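Local coordinates for ESX-5 secretion-associated protein EspG5 (Mycobacterium marinum, PDB 6VJ5), which acts as a specific chaperone for cognate PE/PPE proteins, preventing aggregation of their dimers and being required for secretion of LipY and PE31/PPE18, at residues A22-R27 with Q70-M75; P31-R36 with N135-D140; A148-L153 with V280-V285; E177-A182 with A266-C271. All blocks are in the same frame, centred on the assembly; numbering follows the deposited sequence.

Contact 1: A22-R27 with Q70-M75; sequences ALLDIR and QVAARM
L24 and I26 reach across to A72 and M75, and the junction they form is purely apolar. The two methyl groups of L24 divide the opposing helix between them. CD2 meets A72 CB at 3.8 Å, while CD1 lies 4.1 Å from M75 CB and about as far from M75 CG. I26 sends only the tip of its longer branch, with CD1 3.9 Å from M75 CB. M75 CB is thus touched by methyls of two residues, and the M75 side chain crosses both of them at about a right angle. CB and CG of M75 face L24, with CG on the backbone N side; beyond them, bends at chi2 and chi3 turn the sulfur and methyl end. M75 also touches F17 and L20 of helix 14-23. V67 of strand 66-67 touches both L24 and A72, extending the apolar cluster. On another side of helix 69-79, R74 makes a salt bridge with D141. What brings L24 and I26 to bear on the same helix is the backbone: L24 is the first residue to depart from helical geometry, D25 takes a positive phi (50°), and D25 N bonds to A22 O at 3.1 Å while I26 N returns to Q21 O. This is a Schellman motif closing helix 14-23, with apolar residues on either side of its C-prime residue packed on helix 69-79.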
# COMPACT_ATOMS: atom_id res chain seq x y z
N ALA C 22 -4.06 5.65 12.28
CA ALA C 22 -3.71 6.84 11.50
C ALA C 22 -3.68 8.07 12.40
O ALA C 22 -2.71 8.84 12.38
CB ALA C 22 -4.71 7.02 10.36
N LEU C 23 -4.73 8.28 13.20
CA LEU C 23 -4.77 9.44 14.08
C LEU C 23 -3.57 9.49 15.02
O LEU C 23 -3.20 10.58 15.48
CB LEU C 23 -6.06 9.44 14.91
CG LEU C 23 -7.36 9.55 14.12
CD1 LEU C 23 -8.57 9.45 15.05
CD2 LEU C 23 -7.42 10.84 13.33
N LEU C 24 -2.97 8.34 15.32
CA LEU C 24 -1.87 8.26 16.28
C LEU C 24 -0.57 7.82 15.64
O LEU C 24 0.37 7.45 16.36
CB LEU C 24 -2.26 7.30 17.41
CG LEU C 24 -3.60 7.59 18.10
CD1 LEU C 24 -4.20 6.30 18.64
CD2 LEU C 24 -3.42 8.60 19.22
N ASP C 25 -0.49 7.84 14.30
CA ASP C 25 0.73 7.50 13.56
C ASP C 25 1.31 6.17 14.02
O ASP C 25 2.48 6.06 14.38
CB ASP C 25 1.76 8.62 13.67
CG ASP C 25 2.98 8.37 12.81
OD1 ASP C 25 2.83 8.13 11.59
OD2 ASP C 25 4.11 8.43 13.35
N ILE C 26 0.47 5.14 14.01
CA ILE C 26 0.88 3.77 14.32
C ILE C 26 0.89 3.00 13.00
O ILE C 26 -0.16 2.82 12.37
CB ILE C 26 -0.05 3.12 15.35
CG1 ILE C 26 0.01 3.90 16.66
CG2 ILE C 26 0.34 1.67 15.58
CD1 ILE C 26 -1.26 3.84 17.49
N ARG C 27 2.08 2.56 12.59
CA ARG C 27 2.22 1.88 11.31
C ARG C 27 1.62 0.49 11.36
O ARG C 27 0.69 0.17 10.61
CB ARG C 27 3.70 1.82 10.91
CG ARG C 27 3.96 1.14 9.58
CD ARG C 27 5.45 1.11 9.25
NE ARG C 27 5.99 2.45 9.04
CZ ARG C 27 7.28 2.71 8.81
NH1 ARG C 27 8.15 1.72 8.75
NH2 ARG C 27 7.68 3.96 8.64
N GLN C 70 -6.82 7.63 27.45
CA GLN C 70 -6.69 6.29 28.00
C GLN C 70 -6.60 5.26 26.88
O GLN C 70 -5.73 4.38 26.88
CB GLN C 70 -7.86 5.98 28.94
CG GLN C 70 -7.88 6.78 30.24
CD GLN C 70 -8.46 8.18 30.08
OE1 GLN C 70 -8.89 8.56 28.99
NE2 GLN C 70 -8.50 8.94 31.16
N VAL C 71 -7.48 5.38 25.88
CA VAL C 71 -7.45 4.50 24.72
C VAL C 71 -6.13 4.65 23.97
O VAL C 71 -5.49 3.67 23.59
CB VAL C 71 -8.65 4.78 23.80
CG1 VAL C 71 -8.56 3.95 22.53
CG2 VAL C 71 -9.96 4.53 24.54
N ALA C 72 -5.73 5.90 23.72
CA ALA C 72 -4.49 6.14 22.98
C ALA C 72 -3.29 5.56 23.71
O ALA C 72 -2.31 5.17 23.08
CB ALA C 72 -4.30 7.64 22.74
N ALA C 73 -3.35 5.51 25.05
CA ALA C 73 -2.27 4.86 25.79
C ALA C 73 -2.23 3.37 25.51
O ALA C 73 -1.15 2.79 25.37
CB ALA C 73 -2.45 5.12 27.29
N ARG C 74 -3.40 2.73 25.41
CA ARG C 74 -3.43 1.30 25.11
C ARG C 74 -2.91 1.01 23.71
O ARG C 74 -2.18 0.03 23.50
CB ARG C 74 -4.85 0.76 25.28
CG ARG C 74 -5.51 1.17 26.59
CD ARG C 74 -6.74 0.33 26.90
NE ARG C 74 -7.26 0.62 28.24
CZ ARG C 74 -8.16 1.56 28.50
NH1 ARG C 74 -8.66 2.31 27.52
NH2 ARG C 74 -8.57 1.76 29.75
N MET C 75 -3.28 1.84 22.73
CA MET C 75 -2.80 1.64 21.37
C MET C 75 -1.29 1.75 21.28
O MET C 75 -0.66 1.09 20.44
CB MET C 75 -3.44 2.67 20.44
CG MET C 75 -4.95 2.67 20.47
SD MET C 75 -5.60 1.11 19.84
CE MET C 75 -5.37 1.35 18.08

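Contact 2: P31-R36 with N135-D140; sequences PELRCR and NDITVD
L33 closes a short 3-10 turn and faces I137, a residue of strand 136-141, which lies second from the edge of the large antiparallel sheet. The contact is a case of a loop covering a sheet face. L33 CD2 approaches I137 CG2 at 4.2 Å, the two branched chains crossing obliquely. The same leucine also touches A130 and V119 on the next two strands, so it spreads over three strands in all. Its carbonyl is bound by R132. R34, with phi 48° and psi 53°, adopts a left-handed conformation, and its N bonds to P31 O at 2.8 Å. The end of its side chain leads away from the strand, where NH1 meets the carbonyls of G97 and D110. C35 follows, its carbonyl held by R109 and its side chain touching F17 and Q21 of helix 14-23 as well. I137 serves both loop residues with different branches. CG2, anti to the backbone N, goes to L33; CG1, on the N side (chi1 -62°), carries CD1 to the cysteine. There I137 CD1 comes within 3.3 Å of C35 SG, shorter than a relaxed sulfur-methyl contact and therefore somewhat doubtful as a precise value.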
# COMPACT_ATOMS: atom_id res chain seq x y z
N PRO C 31 0.61 -8.57 13.68
CA PRO C 31 0.01 -9.08 12.43
C PRO C 31 -1.21 -9.95 12.67
O PRO C 31 -2.06 -10.05 11.78
CB PRO C 31 1.16 -9.86 11.78
CG PRO C 31 2.08 -10.22 12.91
CD PRO C 31 1.97 -9.09 13.91
N GLU C 32 -1.32 -10.59 13.83
CA GLU C 32 -2.43 -11.51 14.06
C GLU C 32 -3.78 -10.80 14.08
O GLU C 32 -4.81 -11.42 13.79
CB GLU C 32 -2.23 -12.27 15.37
CG GLU C 32 -1.10 -13.27 15.35
CD GLU C 32 0.25 -12.64 15.62
OE1 GLU C 32 0.30 -11.41 15.77
OE2 GLU C 32 1.25 -13.38 15.68
N LEU C 33 -3.81 -9.52 14.43
CA LEU C 33 -5.04 -8.74 14.32
C LEU C 33 -5.41 -8.44 12.88
O LEU C 33 -6.54 -8.01 12.63
CB LEU C 33 -4.89 -7.44 15.11
CG LEU C 33 -4.73 -7.63 16.61
CD1 LEU C 33 -4.09 -6.40 17.23
CD2 LEU C 33 -6.09 -7.90 17.23
N ARG C 34 -4.47 -8.63 11.95
CA ARG C 34 -4.74 -8.53 10.52
C ARG C 34 -5.50 -7.25 10.18
O ARG C 34 -6.55 -7.28 9.52
CB ARG C 34 -5.48 -9.77 10.04
CG ARG C 34 -5.47 -9.97 8.54
CD ARG C 34 -6.01 -11.34 8.17
NE ARG C 34 -5.01 -12.40 8.28
CZ ARG C 34 -5.21 -13.65 7.87
NH1 ARG C 34 -6.38 -13.99 7.35
NH2 ARG C 34 -4.26 -14.57 8.00
N CYS C 35 -4.96 -6.12 10.62
CA CYS C 35 -5.53 -4.84 10.24
C CYS C 35 -4.82 -4.29 9.01
O CYS C 35 -3.75 -4.77 8.61
CB CYS C 35 -5.42 -3.85 11.39
SG CYS C 35 -6.41 -4.32 12.82
N ARG C 36 -5.44 -3.30 8.39
CA ARG C 36 -4.79 -2.62 7.27
C ARG C 36 -3.57 -1.88 7.81
O ARG C 36 -3.66 -1.24 8.86
CB ARG C 36 -5.75 -1.65 6.58
CG ARG C 36 -5.84 -1.87 5.07
CD ARG C 36 -6.57 -0.72 4.39
NE ARG C 36 -7.85 -0.42 5.02
CZ ARG C 36 -8.51 0.73 4.86
NH1 ARG C 36 -9.67 0.92 5.48
NH2 ARG C 36 -8.01 1.69 4.10
N ASN C 135 -14.99 -9.16 12.28
CA ASN C 135 -14.35 -7.93 11.84
C ASN C 135 -14.33 -6.89 12.95
O ASN C 135 -14.20 -5.69 12.66
CB ASN C 135 -15.05 -7.43 10.59
CG ASN C 135 -14.75 -8.30 9.38
OD1 ASN C 135 -13.67 -8.89 9.29
ND2 ASN C 135 -15.70 -8.41 8.46
N ASP C 136 -14.42 -7.32 14.20
CA ASP C 136 -14.41 -6.44 15.36
C ASP C 136 -13.19 -6.73 16.21
O ASP C 136 -12.78 -7.88 16.37
CB ASP C 136 -15.69 -6.63 16.17
CG ASP C 136 -16.91 -6.16 15.42
OD1 ASP C 136 -16.94 -4.97 15.04
OD2 ASP C 136 -17.83 -6.98 15.19
N ILE C 137 -12.59 -5.66 16.73
CA ILE C 137 -11.45 -5.73 17.63
C ILE C 137 -11.84 -5.02 18.92
O ILE C 137 -12.48 -3.96 18.89
CB ILE C 137 -10.20 -5.10 17.00
CG1 ILE C 137 -9.79 -5.86 15.73
CG2 ILE C 137 -9.05 -5.09 18.00
CD1 ILE C 137 -8.95 -5.06 14.75
N THR C 138 -11.48 -5.63 20.05
CA THR C 138 -11.78 -5.09 21.38
C THR C 138 -10.45 -4.85 22.08
O THR C 138 -9.63 -5.77 22.21
CB THR C 138 -12.63 -6.06 22.19
OG1 THR C 138 -13.97 -6.08 21.67
CG2 THR C 138 -12.67 -5.66 23.66
N VAL C 139 -10.23 -3.61 22.53
CA VAL C 139 -9.01 -3.22 23.21
C VAL C 139 -9.34 -2.87 24.65
O VAL C 139 -10.37 -2.25 24.93
CB VAL C 139 -8.33 -2.03 22.49
CG1 VAL C 139 -7.03 -1.66 23.18
CG2 VAL C 139 -8.09 -2.35 21.02
N ASP C 140 -8.46 -3.26 25.56
CA ASP C 140 -8.68 -3.05 26.99
C ASP C 140 -7.42 -3.43 27.74
O ASP C 140 -6.52 -4.08 27.19
CB ASP C 140 -9.88 -3.88 27.49
CG ASP C 140 -10.29 -3.52 28.91
OD1 ASP C 140 -9.41 -3.11 29.70
OD2 ASP C 140 -11.48 -3.64 29.24

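Contact 3: A148-L153 with V280-V285; sequences ASIAAL and VGVKTV
A151 and V282 mark the point where two helices, 147-159 and 275-286, come nearest within these segments, with their CA atoms 6.1 Å apart. The example is one of close helix-helix packing beside the large antiparallel sheet, consistent with a small residue on one side meeting a beta-branched residue on the other. V282 does most of the work, and its two methyls have separate partners. CG1, anti to the backbone N (chi1 169°), lies 3.8 Å from I150 CG2 and nearly as close to I150 CB. CG2, on the other branch, settles against the backbone of the facing helix, 3.9 Å from both A151 CA and A151 CB. The side chain of A151 is a single methyl, and the valine methyl lies as near to its main-chain carbon as to that methyl. I150 uses its short branch here, while the residue as a whole also meets W294 and V144. V282 in turn rests on L242 of strand 234-247, so one residue joins the neighbouring helix to the sheet. V285, nearly a turn further on, packs on L242 and S238. Within helix 275-286, V280 O receives both T284 N and the T284 hydroxyl, from opposite faces of its plane. T284 OG1 donates to V280 O over 2.8 Å. The hydroxyl oxygen stands tilted 33° from the plane of that carbonyl.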
# COMPACT_ATOMS: atom_id res chain seq x y z
N ALA C 148 0.91 -18.35 35.10
CA ALA C 148 -0.39 -18.90 35.46
C ALA C 148 -1.53 -17.99 35.01
O ALA C 148 -2.55 -18.47 34.50
CB ALA C 148 -0.47 -19.13 36.97
N SER C 149 -1.38 -16.68 35.19
CA SER C 149 -2.42 -15.75 34.75
C SER C 149 -2.65 -15.87 33.24
O SER C 149 -3.80 -15.88 32.79
CB SER C 149 -2.04 -14.32 35.13
OG SER C 149 -0.69 -14.03 34.81
N ILE C 150 -1.58 -15.97 32.46
CA ILE C 150 -1.72 -16.17 31.03
C ILE C 150 -2.40 -17.51 30.75
O ILE C 150 -3.36 -17.58 29.97
CB ILE C 150 -0.34 -16.09 30.34
CG1 ILE C 150 0.31 -14.74 30.60
CG2 ILE C 150 -0.47 -16.32 28.84
CD1 ILE C 150 1.75 -14.63 30.11
N ALA C 151 -1.92 -18.58 31.39
CA ALA C 151 -2.53 -19.89 31.19
C ALA C 151 -4.02 -19.86 31.51
O ALA C 151 -4.83 -20.41 30.75
CB ALA C 151 -1.82 -20.93 32.06
N ALA C 152 -4.40 -19.22 32.62
CA ALA C 152 -5.81 -19.16 32.98
C ALA C 152 -6.62 -18.42 31.93
O ALA C 152 -7.75 -18.81 31.61
CB ALA C 152 -5.98 -18.48 34.34
N LEU C 153 -6.06 -17.34 31.37
CA LEU C 153 -6.79 -16.57 30.36
C LEU C 153 -7.00 -17.39 29.09
O LEU C 153 -8.06 -17.31 28.47
CB LEU C 153 -6.04 -15.28 30.04
CG LEU C 153 -5.96 -14.26 31.18
CD1 LEU C 153 -5.04 -13.11 30.77
CD2 LEU C 153 -7.34 -13.73 31.54
N VAL C 280 2.57 -25.16 32.71
CA VAL C 280 3.95 -25.47 32.37
C VAL C 280 4.23 -25.13 30.92
O VAL C 280 5.32 -24.68 30.57
CB VAL C 280 4.26 -26.94 32.68
CG1 VAL C 280 5.65 -27.32 32.16
CG2 VAL C 280 4.15 -27.22 34.17
N GLY C 281 3.25 -25.36 30.04
CA GLY C 281 3.46 -25.10 28.63
C GLY C 281 3.58 -23.62 28.32
O GLY C 281 4.42 -23.21 27.51
N VAL C 282 2.73 -22.80 28.95
CA VAL C 282 2.83 -21.36 28.77
C VAL C 282 4.19 -20.86 29.24
O VAL C 282 4.86 -20.09 28.55
CB VAL C 282 1.68 -20.65 29.52
CG1 VAL C 282 1.92 -19.14 29.56
CG2 VAL C 282 0.34 -20.99 28.87
N LYS C 283 4.61 -21.29 30.43
CA LYS C 283 5.92 -20.90 30.94
C LYS C 283 7.02 -21.31 29.97
O LYS C 283 7.98 -20.56 29.76
CB LYS C 283 6.15 -21.52 32.31
CG LYS C 283 7.45 -21.08 32.97
CD LYS C 283 7.73 -21.89 34.23
CE LYS C 283 9.01 -21.41 34.90
NZ LYS C 283 8.86 -20.03 35.44
N THR C 284 6.90 -22.50 29.38
CA THR C 284 7.94 -22.99 28.48
C THR C 284 8.01 -22.17 27.21
O THR C 284 9.09 -22.01 26.63
CB THR C 284 7.69 -24.46 28.15
OG1 THR C 284 7.74 -25.24 29.35
CG2 THR C 284 8.74 -24.97 27.18
N VAL C 285 6.87 -21.65 26.76
CA VAL C 285 6.87 -20.72 25.64
C VAL C 285 7.64 -19.46 26.01
O VAL C 285 8.53 -19.01 25.28
CB VAL C 285 5.42 -20.39 25.23
CG1 VAL C 285 5.39 -19.21 24.28
CG2 VAL C 285 4.76 -21.61 24.61

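Contact 4: E177-A182 with A266-C271; sequences EEMLEA and AWLAIC
Within 177-182, M179 alone makes close contact with the segment 266-271, and it touches two residues there with different parts of its chain. L268 and I270 alternate along the strand with W267 and A269, so both send their side chains to the face turned toward the helix. The conformation of the methionine explains how it serves both. Its CG stands opposite the backbone N (chi1 180°), which takes the chain off the helix toward the sheet; chi2 then bends it to 65°, and chi3 is extended (-175°), carrying the methyl forward along the strand. The early part of the chain meets the leucine, M179 CG lying 4.1 Å from L268 CD2, and there the two side chains cross at about a right angle. The far end meets the isoleucine instead: M179 CE and I270 CD1 approach tip to tip at 4.0 Å. On the isoleucine it is the longer branch, through CG1, that carries CD1 to the methionine methyl. V174, on the neighbouring edge strand 172-175, touches both M179 and I270, and L212 of helix 206-217 and I204 close further on the methionine. M179 and L180 also pack on apolar side chains of another protein chain. With no hydrogen bond or charge pair across the segments, the contact rests on dispersion and on the burial of M179, L268 and I270; an unbranched thioether can fit two neighbours at once, and here its residue belongs both to the EspG5 interior and to an intermolecular interface.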
# COMPACT_ATOMS: atom_id res chain seq x y z
N GLU C 177 11.63 -33.67 14.95
CA GLU C 177 11.71 -33.92 13.51
C GLU C 177 11.22 -35.33 13.18
O GLU C 177 10.50 -35.52 12.19
CB GLU C 177 13.13 -33.68 12.99
CG GLU C 177 14.24 -34.49 13.63
CD GLU C 177 15.62 -34.09 13.10
OE1 GLU C 177 15.68 -33.28 12.15
OE2 GLU C 177 16.63 -34.58 13.64
N GLU C 178 11.57 -36.32 14.00
CA GLU C 178 11.02 -37.66 13.79
C GLU C 178 9.51 -37.68 14.00
O GLU C 178 8.80 -38.44 13.32
CB GLU C 178 11.69 -38.67 14.72
CG GLU C 178 13.07 -39.15 14.26
CD GLU C 178 14.20 -38.24 14.69
OE1 GLU C 178 13.93 -37.12 15.17
OE2 GLU C 178 15.38 -38.64 14.54
N MET C 179 9.00 -36.85 14.91
CA MET C 179 7.57 -36.81 15.18
C MET C 179 6.80 -36.18 14.02
O MET C 179 5.71 -36.66 13.67
CB MET C 179 7.30 -36.03 16.47
CG MET C 179 5.84 -35.92 16.83
SD MET C 179 5.14 -37.53 17.21
CE MET C 179 3.42 -37.08 17.43
N LEU C 180 7.31 -35.09 13.45
CA LEU C 180 6.60 -34.47 12.34
C LEU C 180 6.55 -35.41 11.15
O LEU C 180 5.53 -35.50 10.45
CB LEU C 180 7.27 -33.16 11.96
CG LEU C 180 7.15 -32.04 13.00
CD1 LEU C 180 8.44 -31.22 12.93
CD2 LEU C 180 5.93 -31.19 12.78
N GLU C 181 7.65 -36.12 10.89
CA GLU C 181 7.69 -37.07 9.79
C GLU C 181 6.69 -38.20 10.00
O GLU C 181 5.99 -38.60 9.06
CB GLU C 181 9.10 -37.61 9.64
CG GLU C 181 9.27 -38.61 8.51
CD GLU C 181 10.72 -38.81 8.13
OE1 GLU C 181 11.59 -38.13 8.71
OE2 GLU C 181 10.99 -39.66 7.26
N ALA C 182 6.60 -38.71 11.23
CA ALA C 182 5.67 -39.80 11.51
C ALA C 182 4.23 -39.31 11.56
O ALA C 182 3.30 -40.01 11.15
CB ALA C 182 6.04 -40.49 12.83
N ALA C 266 15.37 -30.92 18.65
CA ALA C 266 14.45 -30.48 19.68
C ALA C 266 13.50 -31.60 20.10
O ALA C 266 13.37 -32.62 19.43
CB ALA C 266 13.64 -29.27 19.20
N TRP C 267 12.82 -31.38 21.22
CA TRP C 267 11.91 -32.35 21.82
C TRP C 267 10.51 -31.77 21.91
O TRP C 267 10.33 -30.63 22.35
CB TRP C 267 12.39 -32.77 23.21
CG TRP C 267 13.68 -33.52 23.19
CD1 TRP C 267 14.93 -32.98 23.16
CD2 TRP C 267 13.85 -34.94 23.18
NE1 TRP C 267 15.87 -33.98 23.13
CE2 TRP C 267 15.23 -35.19 23.14
CE3 TRP C 267 12.97 -36.02 23.20
CZ2 TRP C 267 15.76 -36.48 23.13
CZ3 TRP C 267 13.49 -37.30 23.18
CH2 TRP C 267 14.87 -37.52 23.15
N LEU C 268 9.51 -32.55 21.49
CA LEU C 268 8.11 -32.18 21.62
C LEU C 268 7.51 -32.92 22.82
O LEU C 268 7.64 -34.15 22.92
CB LEU C 268 7.33 -32.52 20.35
CG LEU C 268 5.88 -32.02 20.32
CD1 LEU C 268 5.81 -30.50 20.16
CD2 LEU C 268 5.08 -32.71 19.21
N ALA C 269 6.89 -32.17 23.71
CA ALA C 269 6.20 -32.74 24.86
C ALA C 269 4.75 -33.00 24.49
O ALA C 269 4.06 -32.12 23.97
CB ALA C 269 6.27 -31.79 26.06
N ILE C 270 4.29 -34.23 24.73
CA ILE C 270 2.91 -34.63 24.52
C ILE C 270 2.32 -34.92 25.89
O ILE C 270 2.78 -35.85 26.57
CB ILE C 270 2.80 -35.84 23.59
CG1 ILE C 270 3.54 -35.56 22.28
CG2 ILE C 270 1.33 -36.16 23.32
CD1 ILE C 270 3.71 -36.78 21.40
N CYS C 271 1.33 -34.14 26.29
CA CYS C 271 0.87 -34.11 27.67
C CYS C 271 -0.65 -34.03 27.71
O CYS C 271 -1.28 -33.56 26.76
CB CYS C 271 1.45 -32.90 28.42
SG CYS C 271 3.25 -32.94 28.61

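In the fold
Contacts 1 and 2 form one neighbourhood: their centres lie 13 Å apart, R74 packs on V139 and D140, and F17 of helix 14-23 touches residues of both. Contact 3 sits across the chain's centre from contact 2, about 22 Å away between centres, although strand 136-141 leads directly to helix 147-159. Contacts 2 and 4 reach the same sheet near its two ends, 32 Å apart between centres. Contact 4 is nested in the loop closed by contact 3, their nearest atoms about 7 Å apart. Another protein chain packs on contacts 2 and 4 and nears contact 1 through a long, weak ion pair with R27, while none touches contact 3, consistent with a chaperone holding its client.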